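Local coordinates for protein type C neurotoxin (Clostridium botulinum, PDB 4F83) that probably binds receptors on the surface of nerve cells, as the receptor-binding part of the botulinum neurotoxin heavy chain does, at residues G49-V54 / T178-I183; N92-N97 / I112-N117. All blocks are in the same frame, centred on the assembly; numbering follows the deposited sequence.

How the interactions relate
Both contacts lie in the lectin-like N-terminal half of the receptor-binding region, and interaction 2 is nested within the chain loop that interaction 1 closes. Interaction 1 is regular sheet pairing: four backbone hydrogen bonds join two antiparallel strands, with a buried apolar face and a more exposed, mixed face of I53, V180, K51 and T178. Interaction 2 has its centre farther from that of the chain, at about 32 Å against 24 Å, and ties one strand end to a bend through one side-chain-to-backbone hydrogen bond. Strand 92-95 links the two, probably through bonds from N92 N to V180 O and S93 OG to T178 O. Interaction 1 thus depends on strand register, interaction 2 on a particular amide.

Interaction 1 of 2, residues G49-V54 / T178-I183; sequences GDKIIV and TIVFGI
With its CG anti to the carbonyl carbon (chi1 -71°), F181 lays its ring beside I52 and brings CE1 within 4.0 Å of V54 CG2, the valine methyl that is itself anti to its carbonyl carbon. The edge of the ring, near CD1, lies in plane with I52 O. F181 CB meets I52 CB at 3.9 Å, and I179 sits opposite V54, so this face of the sheet is a run of branched aliphatics and one aromatic. It is buried: F43 and F198 meet the F181 ring edge-to-face, and L8 packs on V54 and I179.

The backbones hold each other in two hydrogen-bonded pairs. I52 and F181 exchange bonds, the one from F181 N to I52 O nearly straight at 178°. V54 and I179 do the same, V54 N reaching I179 O over 2.8 Å. The intervening pair, I53 with V180, is non-hydrogen-bonded and turns its side chains to the other face, which is partly exposed. There the side chains of I53 and T178 lie side by side, their CG2 methyls 3.9 Å apart, and the aliphatic stem of K51 passes V180, CD 4.1 Å from CG1; a long chain with a charged end suits this border.

Beyond the I52-F181 pair the direct backbone bonds give way to a water, which donates to D50 O (2.7 Å) and accepts from I183 N. G182 CA lies 3.6 Å from D50 O, where a CB would clash, and its backbone angles would jam one against the preceding carbonyl O: both call for glycine. D50 OD1 accepts from S46 N.

Strand 51-55 lies between 26-30 and 178-181, whose other edge bonds on to I90 and N92, as in the curved sheets of the concanavalin-like jelly roll.

Interaction 2 of 2, residues N92-N97 / I112-N117; sequences NSIKQN and ILQDIN
Q114 reaches across to the backbone of N97, its NE2 giving a hydrogen bond to N97 O at 2.7 Å. The N-H points almost straight at the oxygen (168°), which lies in the amide plane of Q114 but is met from above the plane of its own carbonyl. The CG2 methyl of I94 lies against the amide, 4.2 Å from NE2, a looser van der Waals contact between side chains crossing at about a right angle.

The reach comes from the glutamine's shape, with CG anti to the backbone N (chi1 -174°) and the chain extended beyond it. Length is needed because strand 100-105 pairs with both 92-95 and 108-114, which are not partners themselves. Further out, N97 OD1 accepts from R118 NE, while the Q114 backbone bonds to G99 and S98. D115 OD1 accepts from N117 N, an Asx turn after strand 108-114, and also from K119 N.

A carbonyl beyond its strand is thus satisfied by a neutral amide, a directional bond that ties the end of strand 108-114 to the bend after 92-95 and probably depends little on pH. The donor probably also eases the closeness of N97 O to D115 O, an unbonded acceptor 3.2 Å away.

Interaction 1 of 2, residues G49-V54 / T178-I183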
ATOM      1  N   GLY A  49      22.706   0.683  -7.056  1.00 31.52           N
ATOM      2  CA  GLY A  49      23.627   1.390  -6.149  1.00 30.78           C
ATOM      3  C   GLY A  49      23.412   2.897  -6.157  1.00 30.27           C
ATOM      4  O   GLY A  49      24.294   3.664  -5.732  1.00 31.49           O
ATOM      5  N   ASP A  50      22.252   3.329  -6.658  1.00 28.82           N
ATOM      6  CA  ASP A  50      21.860   4.751  -6.616  1.00 27.24           C
ATOM      7  C   ASP A  50      21.820   5.273  -5.182  1.00 25.88           C
ATOM      8  O   ASP A  50      21.606   4.506  -4.240  1.00 24.95           O
ATOM      9  CB  ASP A  50      20.530   5.014  -7.341  1.00 27.32           C
ATOM     10  CG  ASP A  50      19.320   4.453  -6.611  1.00 28.55           C
ATOM     11  OD1 ASP A  50      19.246   3.219  -6.432  1.00 29.18           O
ATOM     12  OD2 ASP A  50      18.411   5.258  -6.251  1.00 29.15           O
ATOM     13  N   LYS A  51      22.094   6.573  -5.030  1.00 25.68           N
ATOM     14  CA  LYS A  51      22.248   7.175  -3.695  1.00 26.03           C
ATOM     15  C   LYS A  51      21.619   8.539  -3.676  1.00 24.82           C
ATOM     16  O   LYS A  51      21.618   9.236  -4.688  1.00 25.87           O
ATOM     17  CB  LYS A  51      23.720   7.345  -3.339  1.00 27.61           C
ATOM     18  CG  LYS A  51      24.473   6.069  -3.023  1.00 31.86           C
ATOM     19  CD  LYS A  51      25.900   6.411  -2.571  1.00 37.12           C
ATOM     20  CE  LYS A  51      26.849   5.209  -2.704  1.00 43.45           C
ATOM     21  NZ  LYS A  51      26.235   3.920  -2.243  1.00 46.48           N
ATOM     22  N   ILE A  52      21.111   8.929  -2.513  1.00 23.85           N
ATOM     23  CA  ILE A  52      20.770  10.310  -2.246  1.00 23.26           C
ATOM     24  C   ILE A  52      21.623  10.760  -1.064  1.00 23.39           C
ATOM     25  O   ILE A  52      21.620  10.134  -0.022  1.00 21.69           O
ATOM     26  CB  ILE A  52      19.248  10.491  -1.939  1.00 22.94           C
ATOM     27  CG1 ILE A  52      18.407  10.079  -3.157  1.00 24.25           C
ATOM     28  CG2 ILE A  52      18.939  11.943  -1.511  1.00 23.92           C
ATOM     29  CD1 ILE A  52      16.916  10.049  -2.896  1.00 26.18           C
ATOM     30  N   ILE A  53      22.392  11.825  -1.248  1.00 23.38           N
ATOM     31  CA  ILE A  53      23.264  12.305  -0.198  1.00 24.45           C
ATOM     32  C   ILE A  53      22.720  13.636   0.294  1.00 23.32           C
ATOM     33  O   ILE A  53      22.651  14.591  -0.457  1.00 24.49           O
ATOM     34  CB  ILE A  53      24.745  12.448  -0.699  1.00 26.00           C
ATOM     35  CG1 ILE A  53      25.277  11.083  -1.156  1.00 29.24           C
ATOM     36  CG2 ILE A  53      25.648  12.984   0.407  1.00 26.95           C
ATOM     37  CD1 ILE A  53      26.579  11.169  -1.900  1.00 33.33           C
ATOM     38  N   VAL A  54      22.298  13.667   1.544  1.00 22.27           N
ATOM     39  CA  VAL A  54      21.806  14.891   2.172  1.00 23.26           C
ATOM     40  C   VAL A  54      22.862  15.445   3.102  1.00 23.97           C
ATOM     41  O   VAL A  54      23.383  14.725   3.955  1.00 23.70           O
ATOM     42  CB  VAL A  54      20.482  14.626   2.949  1.00 23.41           C
ATOM     43  CG1 VAL A  54      20.011  15.888   3.667  1.00 21.92           C
ATOM     44  CG2 VAL A  54      19.399  14.130   1.968  1.00 22.85           C
ATOM     45  N   THR A 178      25.659  14.617   7.546  1.00 24.37           N
ATOM     46  CA  THR A 178      25.427  13.891   6.282  1.00 24.04           C
ATOM     47  C   THR A 178      24.520  12.657   6.499  1.00 22.16           C
ATOM     48  O   THR A 178      24.687  11.903   7.475  1.00 21.64           O
ATOM     49  CB  THR A 178      26.753  13.426   5.657  1.00 24.10           C
ATOM     50  OG1 THR A 178      27.669  14.527   5.578  1.00 28.02           O
ATOM     51  CG2 THR A 178      26.536  12.864   4.246  1.00 25.30           C
ATOM     52  N   ILE A 179      23.593  12.445   5.561  1.00 20.79           N
ATOM     53  CA  ILE A 179      22.684  11.303   5.603  1.00 20.46           C
ATOM     54  C   ILE A 179      22.691  10.709   4.207  1.00 20.94           C
ATOM     55  O   ILE A 179      22.394  11.415   3.236  1.00 21.99           O
ATOM     56  CB  ILE A 179      21.267  11.746   5.909  1.00 20.32           C
ATOM     57  CG1 ILE A 179      21.252  12.541   7.232  1.00 21.33           C
ATOM     58  CG2 ILE A 179      20.287  10.516   5.932  1.00 17.49           C
ATOM     59  CD1 ILE A 179      19.963  13.296   7.465  1.00 25.03           C
ATOM     60  N   VAL A 180      23.046   9.438   4.108  1.00 19.65           N
ATOM     61  CA  VAL A 180      23.149   8.770   2.800  1.00 20.42           C
ATOM     62  C   VAL A 180      22.085   7.692   2.653  1.00 19.02           C
ATOM     63  O   VAL A 180      22.009   6.759   3.452  1.00 19.25           O
ATOM     64  CB  VAL A 180      24.543   8.184   2.584  1.00 20.82           C
ATOM     65  CG1 VAL A 180      24.609   7.434   1.231  1.00 22.57           C
ATOM     66  CG2 VAL A 180      25.629   9.303   2.671  1.00 24.03           C
ATOM     67  N   PHE A 181      21.261   7.844   1.622  1.00 19.37           N
ATOM     68  CA  PHE A 181      20.203   6.904   1.318  1.00 18.85           C
ATOM     69  C   PHE A 181      20.726   6.037   0.197  1.00 20.20           C
ATOM     70  O   PHE A 181      21.185   6.561  -0.814  1.00 20.81           O
ATOM     71  CB  PHE A 181      18.983   7.670   0.779  1.00 20.05           C
ATOM     72  CG  PHE A 181      18.257   8.498   1.801  1.00 18.79           C
ATOM     73  CD1 PHE A 181      18.716   9.766   2.161  1.00 19.80           C
ATOM     74  CD2 PHE A 181      17.081   8.016   2.397  1.00 20.48           C
ATOM     75  CE1 PHE A 181      17.998  10.557   3.118  1.00 21.19           C
ATOM     76  CE2 PHE A 181      16.373   8.801   3.339  1.00 23.71           C
ATOM     77  CZ  PHE A 181      16.835  10.068   3.684  1.00 22.50           C
ATOM     78  N   GLY A 182      20.633   4.719   0.360  1.00 19.40           N
ATOM     79  CA  GLY A 182      20.984   3.782  -0.722  1.00 21.82           C
ATOM     80  C   GLY A 182      21.574   2.477  -0.217  1.00 22.94           C
ATOM     81  O   GLY A 182      22.099   2.399   0.912  1.00 22.14           O
ATOM     82  N   ILE A 183      21.464   1.439  -1.051  1.00 24.76           N
ATOM     83  CA  ILE A 183      22.029   0.128  -0.743  1.00 27.79           C
ATOM     84  C   ILE A 183      23.162  -0.207  -1.707  1.00 31.18           C
ATOM     85  O   ILE A 183      23.394   0.494  -2.693  1.00 31.00           O
ATOM     86  CB  ILE A 183      20.958  -1.009  -0.780  1.00 27.55           C
ATOM     87  CG1 ILE A 183      20.443  -1.277  -2.214  1.00 30.21           C
ATOM     88  CG2 ILE A 183      19.815  -0.683   0.122  1.00 26.33           C
ATOM     89  CD1 ILE A 183      19.311  -2.351  -2.293  1.00 31.53           C
TER
HETATM   90  O   HOH W   1      20.401   2.216  -3.628  1.00 15.01           O

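Interaction 2 of 2, residues N92-N97 / I112-N117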
ATOM      1  N   ASN A  92      22.108   5.824   6.065  1.00 19.03           N
ATOM      2  CA  ASN A  92      23.299   5.817   6.886  1.00 19.28           C
ATOM      3  C   ASN A  92      23.606   7.240   7.336  1.00 19.63           C
ATOM      4  O   ASN A  92      23.872   8.100   6.503  1.00 19.95           O
ATOM      5  CB  ASN A  92      24.469   5.291   6.064  1.00 21.02           C
ATOM      6  CG  ASN A  92      25.642   4.845   6.908  1.00 24.99           C
ATOM      7  OD1 ASN A  92      25.719   5.135   8.093  1.00 31.50           O
ATOM      8  ND2 ASN A  92      26.572   4.124   6.290  1.00 29.28           N
ATOM      9  N   SER A  93      23.607   7.454   8.652  1.00 18.44           N
ATOM     10  CA  SER A  93      24.066   8.730   9.226  1.00 18.98           C
ATOM     11  C   SER A  93      25.012   8.470  10.390  1.00 19.35           C
ATOM     12  O   SER A  93      24.886   9.052  11.474  1.00 18.82           O
ATOM     13  CB  SER A  93      22.877   9.603   9.637  1.00 19.15           C
ATOM     14  OG  SER A  93      23.287  10.967   9.800  1.00 18.66           O
ATOM     15  N   ILE A  94      25.989   7.620  10.136  1.00 20.73           N
ATOM     16  CA  ILE A  94      27.050   7.371  11.114  1.00 22.78           C
ATOM     17  C   ILE A  94      28.371   7.759  10.497  1.00 24.39           C
ATOM     18  O   ILE A  94      28.681   7.399   9.335  1.00 25.04           O
ATOM     19  CB  ILE A  94      27.069   5.879  11.570  1.00 23.57           C
ATOM     20  CG1 ILE A  94      25.854   5.595  12.455  1.00 23.98           C
ATOM     21  CG2 ILE A  94      28.394   5.532  12.346  1.00 24.36           C
ATOM     22  CD1 ILE A  94      25.633   4.107  12.753  1.00 25.37           C
ATOM     23  N   LYS A  95      29.151   8.516  11.261  1.00 25.16           N
ATOM     24  CA  LYS A  95      30.520   8.830  10.913  1.00 27.63           C
ATOM     25  C   LYS A  95      31.318   9.067  12.188  1.00 27.82           C
ATOM     26  O   LYS A  95      30.761   9.488  13.221  1.00 26.09           O
ATOM     27  CB  LYS A  95      30.605  10.023   9.941  1.00 28.82           C
ATOM     28  CG  LYS A  95      30.558  11.417  10.553  1.00 32.41           C
ATOM     29  CD  LYS A  95      31.099  12.455   9.521  1.00 34.76           C
ATOM     30  CE  LYS A  95      31.162  13.895  10.088  1.00 39.58           C
ATOM     31  NZ  LYS A  95      29.825  14.538  10.433  1.00 36.43           N
ATOM     32  N   GLN A  96      32.624   8.780  12.125  1.00 29.87           N
ATOM     33  CA  GLN A  96      33.496   8.866  13.307  1.00 30.74           C
ATOM     34  C   GLN A  96      32.861   8.122  14.493  1.00 29.94           C
ATOM     35  O   GLN A  96      32.821   8.631  15.637  1.00 29.85           O
ATOM     36  CB  GLN A  96      33.824  10.317  13.652  1.00 32.58           C
ATOM     37  CG  GLN A  96      34.992  10.927  12.819  1.00 37.04           C
ATOM     38  CD  GLN A  96      34.769  10.863  11.324  1.00 43.72           C
ATOM     39  OE1 GLN A  96      35.044   9.841  10.678  1.00 47.42           O
ATOM     40  NE2 GLN A  96      34.285  11.964  10.752  1.00 46.94           N
ATOM     41  N   ASN A  97      32.366   6.929  14.166  1.00 28.67           N
ATOM     42  CA  ASN A  97      31.838   5.920  15.095  1.00 28.36           C
ATOM     43  C   ASN A  97      30.399   6.075  15.534  1.00 25.85           C
ATOM     44  O   ASN A  97      29.863   5.176  16.161  1.00 25.74           O
ATOM     45  CB  ASN A  97      32.721   5.801  16.344  1.00 30.52           C
ATOM     46  CG  ASN A  97      34.115   5.314  16.021  1.00 33.19           C
ATOM     47  OD1 ASN A  97      34.310   4.512  15.104  1.00 39.26           O
ATOM     48  ND2 ASN A  97      35.078   5.772  16.779  1.00 37.57           N
ATOM     49  N   ILE A 112      18.992   1.954  14.383  1.00 17.89           N
ATOM     50  CA  ILE A 112      20.192   1.808  15.227  1.00 18.74           C
ATOM     51  C   ILE A 112      20.660   3.190  15.638  1.00 17.93           C
ATOM     52  O   ILE A 112      20.829   4.068  14.779  1.00 17.52           O
ATOM     53  CB  ILE A 112      21.335   1.159  14.402  1.00 19.51           C
ATOM     54  CG1 ILE A 112      20.881  -0.160  13.759  1.00 23.07           C
ATOM     55  CG2 ILE A 112      22.610   1.004  15.228  1.00 21.16           C
ATOM     56  CD1 ILE A 112      20.481  -1.151  14.693  1.00 27.36           C
ATOM     57  N   LEU A 113      20.900   3.382  16.933  1.00 17.78           N
ATOM     58  CA  LEU A 113      21.530   4.617  17.435  1.00 17.27           C
ATOM     59  C   LEU A 113      22.825   4.224  18.154  1.00 18.07           C
ATOM     60  O   LEU A 113      22.804   3.387  19.046  1.00 17.79           O
ATOM     61  CB  LEU A 113      20.592   5.302  18.436  1.00 18.79           C
ATOM     62  CG  LEU A 113      21.033   6.678  18.959  1.00 17.59           C
ATOM     63  CD1 LEU A 113      21.121   7.671  17.841  1.00 18.13           C
ATOM     64  CD2 LEU A 113      20.053   7.189  20.048  1.00 20.70           C
ATOM     65  N   GLN A 114      23.923   4.864  17.789  1.00 17.86           N
ATOM     66  CA  GLN A 114      25.270   4.412  18.197  1.00 18.34           C
ATOM     67  C   GLN A 114      26.082   5.561  18.814  1.00 18.62           C
ATOM     68  O   GLN A 114      26.153   6.674  18.258  1.00 18.66           O
ATOM     69  CB  GLN A 114      25.981   3.862  16.966  1.00 19.74           C
ATOM     70  CG  GLN A 114      27.331   3.221  17.236  1.00 21.99           C
ATOM     71  CD  GLN A 114      27.745   2.360  16.094  1.00 26.24           C
ATOM     72  OE1 GLN A 114      27.094   1.359  15.794  1.00 29.11           O
ATOM     73  NE2 GLN A 114      28.819   2.745  15.424  1.00 26.95           N
ATOM     74  N   ASP A 115      26.734   5.275  19.931  1.00 18.95           N
ATOM     75  CA  ASP A 115      27.519   6.299  20.641  1.00 19.83           C
ATOM     76  C   ASP A 115      28.971   6.315  20.197  1.00 21.28           C
ATOM     77  O   ASP A 115      29.372   5.521  19.339  1.00 20.24           O
ATOM     78  CB  ASP A 115      27.363   6.191  22.161  1.00 20.79           C
ATOM     79  CG  ASP A 115      28.103   4.996  22.777  1.00 21.26           C
ATOM     80  OD1 ASP A 115      29.030   4.425  22.156  1.00 22.92           O
ATOM     81  OD2 ASP A 115      27.744   4.634  23.921  1.00 25.01           O
ATOM     82  N   ILE A 116      29.741   7.235  20.768  1.00 20.96           N
ATOM     83  CA  ILE A 116      31.109   7.463  20.310  1.00 23.95           C
ATOM     84  C   ILE A 116      32.075   6.333  20.651  1.00 25.79           C
ATOM     85  O   ILE A 116      33.228   6.354  20.209  1.00 27.29           O
ATOM     86  CB  ILE A 116      31.640   8.852  20.736  1.00 24.05           C
ATOM     87  CG1 ILE A 116      31.394   9.127  22.226  1.00 24.51           C
ATOM     88  CG2 ILE A 116      30.947   9.931  19.910  1.00 22.84           C
ATOM     89  CD1 ILE A 116      32.168   8.209  23.235  1.00 25.97           C
ATOM     90  N   ASN A 117      31.600   5.355  21.423  1.00 27.03           N
ATOM     91  CA  ASN A 117      32.355   4.130  21.730  1.00 28.36           C
ATOM     92  C   ASN A 117      31.906   2.932  20.865  1.00 28.86           C
ATOM     93  O   ASN A 117      32.366   1.799  21.062  1.00 29.42           O
ATOM     94  CB  ASN A 117      32.234   3.792  23.219  1.00 28.59           C
ATOM     95  CG  ASN A 117      32.987   4.779  24.110  1.00 30.53           C
ATOM     96  OD1 ASN A 117      34.105   5.187  23.792  1.00 34.64           O
ATOM     97  ND2 ASN A 117      32.380   5.156  25.225  1.00 32.35           N
TER